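Local coordinates for tRNA threonylcarbamoyladenosine biosynthesis protein TsaB (Pseudomonas aeruginosa, PDB 5BR9) that probably takes part in making the threonylcarbamoyladenosine modification of tRNA, as a TsaB member of the KAE1/TsaD family with an actin-like ATPase fold, at residues R110-R113 against A117-V120; V157-D162 against A166-A171. One frame throughout, in Å; residues are numbered along the deposited sequence.

Interaction 1 of 2, residues R110-R113 against A117-V120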
loop_
_atom_site.group_PDB
_atom_site.type_symbol
_atom_site.label_atom_id
_atom_site.label_comp_id
_atom_site.label_asym_id
_atom_site.label_seq_id
_atom_site.Cartn_x
_atom_site.Cartn_y
_atom_site.Cartn_z
ATOM N N ARG A 110 6.971 -10.479 -21.782
ATOM C CA ARG A 110 7.603 -9.374 -22.508
ATOM C C ARG A 110 8.731 -9.842 -23.419
ATOM O O ARG A 110 8.839 -9.399 -24.569
ATOM C CB ARG A 110 8.148 -8.322 -21.548
ATOM C CG ARG A 110 8.842 -7.178 -22.278
ATOM C CD ARG A 110 9.072 -5.990 -21.387
ATOM N NE ARG A 110 9.581 -4.853 -22.152
ATOM C CZ ARG A 110 9.944 -3.693 -21.617
ATOM N NH1 ARG A 110 9.852 -3.503 -20.306
ATOM N NH2 ARG A 110 10.395 -2.723 -22.394
ATOM N N ALA A 111 9.561 -10.753 -22.918
ATOM C CA ALA A 111 10.670 -11.255 -23.723
ATOM C C ALA A 111 10.123 -12.028 -24.932
ATOM O O ALA A 111 10.695 -11.999 -26.021
ATOM C CB ALA A 111 11.598 -12.114 -22.886
ATOM N N TYR A 112 9.014 -12.724 -24.723
ATOM C CA TYR A 112 8.363 -13.415 -25.815
ATOM C C TYR A 112 7.891 -12.413 -26.872
ATOM O O TYR A 112 8.183 -12.570 -28.055
ATOM C CB TYR A 112 7.186 -14.246 -25.312
ATOM C CG TYR A 112 6.300 -14.690 -26.451
ATOM C CD1 TYR A 112 6.773 -15.586 -27.413
ATOM C CD2 TYR A 112 5.004 -14.184 -26.597
ATOM C CE1 TYR A 112 5.973 -15.980 -28.482
ATOM C CE2 TYR A 112 4.192 -14.578 -27.676
ATOM C CZ TYR A 112 4.688 -15.480 -28.604
ATOM O OH TYR A 112 3.906 -15.885 -29.662
ATOM N N ARG A 113 7.184 -11.371 -26.439
ATOM C CA ARG A 113 6.661 -10.377 -27.370
ATOM C C ARG A 113 7.774 -9.645 -28.122
ATOM O O ARG A 113 7.657 -9.385 -29.322
ATOM C CB ARG A 113 5.777 -9.361 -26.638
ATOM C CG ARG A 113 5.254 -8.240 -27.525
ATOM C CD ARG A 113 4.311 -7.321 -26.762
ATOM N NE ARG A 113 4.911 -6.757 -25.547
ATOM C CZ ARG A 113 5.718 -5.700 -25.537
ATOM N NH1 ARG A 113 6.036 -5.098 -26.678
ATOM N NH2 ARG A 113 6.203 -5.242 -24.391
ATOM N N ALA A 117 11.232 -15.115 -28.060
ATOM C CA ALA A 117 11.710 -16.282 -27.294
ATOM C C ALA A 117 10.554 -17.048 -26.658
ATOM O O ALA A 117 9.734 -16.479 -25.951
ATOM C CB ALA A 117 12.700 -15.855 -26.231
ATOM N N GLU A 118 10.486 -18.342 -26.924
ATOM C CA GLU A 118 9.372 -19.146 -26.451
ATOM C C GLU A 118 9.717 -19.880 -25.172
ATOM O O GLU A 118 8.844 -20.432 -24.506
ATOM C CB GLU A 118 8.950 -20.114 -27.547
ATOM C CG GLU A 118 8.390 -19.347 -28.719
ATOM C CD GLU A 118 7.692 -20.203 -29.725
ATOM O OE1 GLU A 118 7.657 -21.438 -29.540
ATOM O OE2 GLU A 118 7.165 -19.621 -30.700
ATOM N N ARG A 119 11.001 -19.850 -24.828
ATOM C CA ARG A 119 11.465 -20.354 -23.546
ATOM C C ARG A 119 12.312 -19.281 -22.880
ATOM O O ARG A 119 13.329 -18.843 -23.425
ATOM C CB ARG A 119 12.242 -21.661 -23.724
ATOM C CG ARG A 119 11.403 -22.712 -24.452
ATOM C CD ARG A 119 11.787 -24.140 -24.141
ATOM N NE ARG A 119 12.887 -24.614 -24.964
ATOM C CZ ARG A 119 13.178 -25.898 -25.156
ATOM N NH1 ARG A 119 14.207 -26.237 -25.926
ATOM N NH2 ARG A 119 12.432 -26.842 -24.594
ATOM N N VAL A 120 11.880 -18.848 -21.701
ATOM C CA VAL A 120 12.552 -17.756 -21.000
ATOM C C VAL A 120 12.825 -18.129 -19.556
ATOM O O VAL A 120 11.939 -18.584 -18.832
ATOM C CB VAL A 120 11.738 -16.449 -21.054
ATOM C CG1 VAL A 120 12.408 -15.391 -20.175
ATOM C CG2 VAL A 120 11.619 -15.939 -22.488
#
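Tyr112, near the C-terminal end of helix 103-115, and Ala117, in the turn that leads into strand 119-125, bring their backbones together with CA atoms 4.6 Å apart. The carbonyl of Ala117 faces the helix, and its O lies 3.4 Å from Tyr112 CA in a bent CA-H...O contact, with 135° at the hydrogen. The same oxygen meets the tyrosine side chain: Tyr112 CD1 is also 3.4 Å from Ala117 O, which sits at the edge of the ring and in its plane. With CG anti to the backbone N (chi1 166°), the ring leaves the helix beside Glu118. The two side chains run next to each other in the same direction, the ring and carboxylate planes 60° apart, and touch where Tyr112 CE1 comes within 4.2 Å of Glu118 CG. The glutamate therefore offers the ring its aliphatic part. Deeper in, Ala111 points its methyl at the strand, and its CB packs 3.8 Å from Val120 CG2, the valine branch that lies beside its own backbone N. Phe169 of strand 168-171 touches both Ala111 and Ala117, while Met143 of strand 142-152 lies against Tyr112 and Val120, so the helix end rests on several strands of one sheet. Across the contact itself the carbonyl of Ala117 meets the CA-H of Tyr112 and lies at its ring edge, and the remaining side-chain touches are apolar. The chemistry implies a reversal from helix to strand held together by close packing and a weak CA-H...O attraction, with the buried methyl groups on its inner side and the glutamate at its exposed margin.

Interaction 2 of 2, residues V157-D162 against A166-A171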
loop_
_atom_site.group_PDB
_atom_site.type_symbol
_atom_site.label_atom_id
_atom_site.label_comp_id
_atom_site.label_asym_id
_atom_site.label_seq_id
_atom_site.Cartn_x
_atom_site.Cartn_y
_atom_site.Cartn_z
ATOM N N VAL A 157 20.449 -21.978 -9.484
ATOM C CA VAL A 157 19.324 -21.869 -10.417
ATOM C C VAL A 157 19.466 -22.919 -11.514
ATOM O O VAL A 157 20.585 -23.272 -11.917
ATOM C CB VAL A 157 19.166 -20.454 -11.052
ATOM C CG1 VAL A 157 18.965 -19.382 -9.990
ATOM C CG2 VAL A 157 20.308 -20.124 -11.991
ATOM N N ALA A 158 18.321 -23.408 -11.993
ATOM C CA ALA A 158 18.300 -24.451 -13.019
ATOM C C ALA A 158 17.110 -24.287 -13.964
ATOM O O ALA A 158 16.068 -23.746 -13.579
ATOM C CB ALA A 158 18.276 -25.837 -12.353
ATOM N N VAL A 159 17.269 -24.759 -15.197
ATOM C CA VAL A 159 16.200 -24.695 -16.196
ATOM C C VAL A 159 15.588 -26.099 -16.356
ATOM O O VAL A 159 16.286 -27.101 -16.158
ATOM C CB VAL A 159 16.724 -24.151 -17.538
ATOM C CG1 VAL A 159 17.192 -22.709 -17.387
ATOM C CG2 VAL A 159 17.830 -25.045 -18.096
ATOM N N PRO A 160 14.285 -26.171 -16.711
ATOM C CA PRO A 160 13.549 -27.440 -16.846
ATOM C C PRO A 160 13.742 -28.114 -18.208
ATOM O O PRO A 160 13.207 -29.209 -18.430
ATOM C CB PRO A 160 12.082 -27.016 -16.676
ATOM C CG PRO A 160 12.047 -25.635 -17.196
ATOM C CD PRO A 160 13.409 -25.007 -16.973
ATOM N N TRP A 161 14.477 -27.461 -19.101
ATOM C CA TRP A 161 14.775 -28.010 -20.423
ATOM C C TRP A 161 16.272 -28.237 -20.560
ATOM O O TRP A 161 17.038 -27.827 -19.685
ATOM C CB TRP A 161 14.281 -27.064 -21.522
ATOM C CG TRP A 161 14.663 -25.655 -21.270
ATOM C CD1 TRP A 161 15.917 -25.118 -21.359
ATOM C CD2 TRP A 161 13.796 -24.589 -20.855
ATOM N NE1 TRP A 161 15.882 -23.781 -21.024
ATOM C CE2 TRP A 161 14.594 -23.431 -20.718
ATOM C CE3 TRP A 161 12.426 -24.499 -20.593
ATOM C CZ2 TRP A 161 14.065 -22.199 -20.332
ATOM C CZ3 TRP A 161 11.902 -23.270 -20.202
ATOM C CH2 TRP A 161 12.721 -22.139 -20.078
ATOM N N ASP A 162 16.690 -28.858 -21.662
ATOM C CA ASP A 162 18.117 -29.047 -21.924
ATOM C C ASP A 162 18.839 -27.700 -21.970
ATOM O O ASP A 162 18.480 -26.819 -22.753
ATOM C CB ASP A 162 18.322 -29.817 -23.230
ATOM C CG ASP A 162 19.784 -29.892 -23.654
ATOM O OD1 ASP A 162 20.040 -30.079 -24.863
ATOM O OD2 ASP A 162 20.674 -29.772 -22.787
ATOM N N ALA A 166 19.962 -23.822 -27.610
ATOM C CA ALA A 166 20.299 -22.432 -27.867
ATOM C C ALA A 166 19.065 -21.543 -28.079
ATOM O O ALA A 166 19.179 -20.422 -28.582
ATOM C CB ALA A 166 21.225 -22.355 -29.085
ATOM N N ASP A 167 17.888 -22.033 -27.696
ATOM C CA ASP A 167 16.656 -21.299 -27.984
ATOM C C ASP A 167 16.091 -20.553 -26.761
ATOM O O ASP A 167 15.283 -19.630 -26.904
ATOM C CB ASP A 167 15.598 -22.250 -28.536
ATOM C CG ASP A 167 15.193 -23.298 -27.525
ATOM O OD1 ASP A 167 16.086 -24.026 -27.044
ATOM O OD2 ASP A 167 13.990 -23.372 -27.194
ATOM N N TRP A 168 16.511 -20.936 -25.563
ATOM C CA TRP A 168 16.004 -20.240 -24.383
ATOM C C TRP A 168 16.780 -18.939 -24.079
ATOM O O TRP A 168 17.961 -18.797 -24.399
ATOM C CB TRP A 168 16.003 -21.172 -23.168
ATOM C CG TRP A 168 17.331 -21.632 -22.709
ATOM C CD1 TRP A 168 18.108 -22.597 -23.280
ATOM C CD2 TRP A 168 18.039 -21.180 -21.547
ATOM N NE1 TRP A 168 19.266 -22.764 -22.554
ATOM C CE2 TRP A 168 19.247 -21.909 -21.482
ATOM C CE3 TRP A 168 17.773 -20.228 -20.560
ATOM C CZ2 TRP A 168 20.183 -21.716 -20.470
ATOM C CZ3 TRP A 168 18.709 -20.037 -19.549
ATOM C CH2 TRP A 168 19.895 -20.780 -19.510
ATOM N N PHE A 169 16.080 -17.996 -23.460
ATOM C CA PHE A 169 16.531 -16.615 -23.315
ATOM C C PHE A 169 16.521 -16.228 -21.840
ATOM O O PHE A 169 15.620 -16.620 -21.095
ATOM C CB PHE A 169 15.609 -15.705 -24.158
ATOM C CG PHE A 169 15.947 -14.220 -24.128
ATOM C CD1 PHE A 169 16.864 -13.682 -25.020
ATOM C CD2 PHE A 169 15.282 -13.358 -23.259
ATOM C CE1 PHE A 169 17.154 -12.321 -25.017
ATOM C CE2 PHE A 169 15.554 -11.992 -23.258
ATOM C CZ PHE A 169 16.498 -11.470 -24.137
ATOM N N GLY A 170 17.499 -15.436 -21.425
ATOM C CA GLY A 170 17.542 -14.945 -20.054
ATOM C C GLY A 170 17.038 -13.506 -19.954
ATOM O O GLY A 170 17.522 -12.584 -20.630
ATOM N N ALA A 171 16.042 -13.312 -19.106
ATOM C CA ALA A 171 15.433 -12.003 -18.947
ATOM C C ALA A 171 15.448 -11.555 -17.499
ATOM O O ALA A 171 15.104 -12.322 -16.604
ATOM C CB ALA A 171 14.012 -12.016 -19.457
#
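Trp161 and Trp168 meet indole to indole, bringing the loop 157-162 against Trp168 of the segment 166-171. Along that second segment, Trp168 carries the contact. Its CG stands between the backbone N and the carbonyl carbon (chi1 65°), which presents one indole face to the loop. Two groups settle on that face. Over the five-membered ring comes Trp161 NE1, 3.1 Å from Trp168 CG, with the indole planes inclined at 52°; the five-membered ring centroids are 4.4 Å apart. Alongside, the benzene part of Trp161 leans on the root of the other side chain, its CZ2 3.6 Å from Trp168 CB. Over the six-membered ring lies Val159, whose CG1 makes a CH-pi contact 4.0 Å from the ring centroid and 20° off the ring normal. Val159 also packs within its own loop, its CB 3.6 Å above the plane of the Trp161 ring. The indole NE1 of Trp168 bonds to the carbonyl O of Ala163, in the chain between the segments, while Asp162 OD2 takes the backbone N of Ala164. Beyond Trp168, Phe169 and Ala171 bond through their backbones to strand 119-125, and Gly170 between them bonds to strand 187-189 on the other flank. The arrangement is a loop folded back over Trp168, where the chain leads into an inner strand, on the crossover between strands 142-152 and 168-171 in a five-stranded mixed sheet of order 3-2-1-4-5, as expected of the actin-like ATPase fold.

Interactions 1 and 2 serve neighbouring strands of one sheet, 119-125 and 168-171, and their centres are about 11 Å apart. They join directly: Arg119 NE forms a salt bridge with OD2 of the poorly ordered Asp167 at 2.8 Å, and Arg119 O probably accepts a hydrogen bond from Phe169 N. Both are partly buried, but interaction 2 lies farther from the centre of the chain, about 19 Å against 13 Å. Interaction 1 packs a helix end on the strand that follows it, through small apolar groups and a carbonyl at a ring edge. Interaction 2 lays a loop on the strand by aromatic contact, with Trp168 buried beneath partly exposed loop side chains.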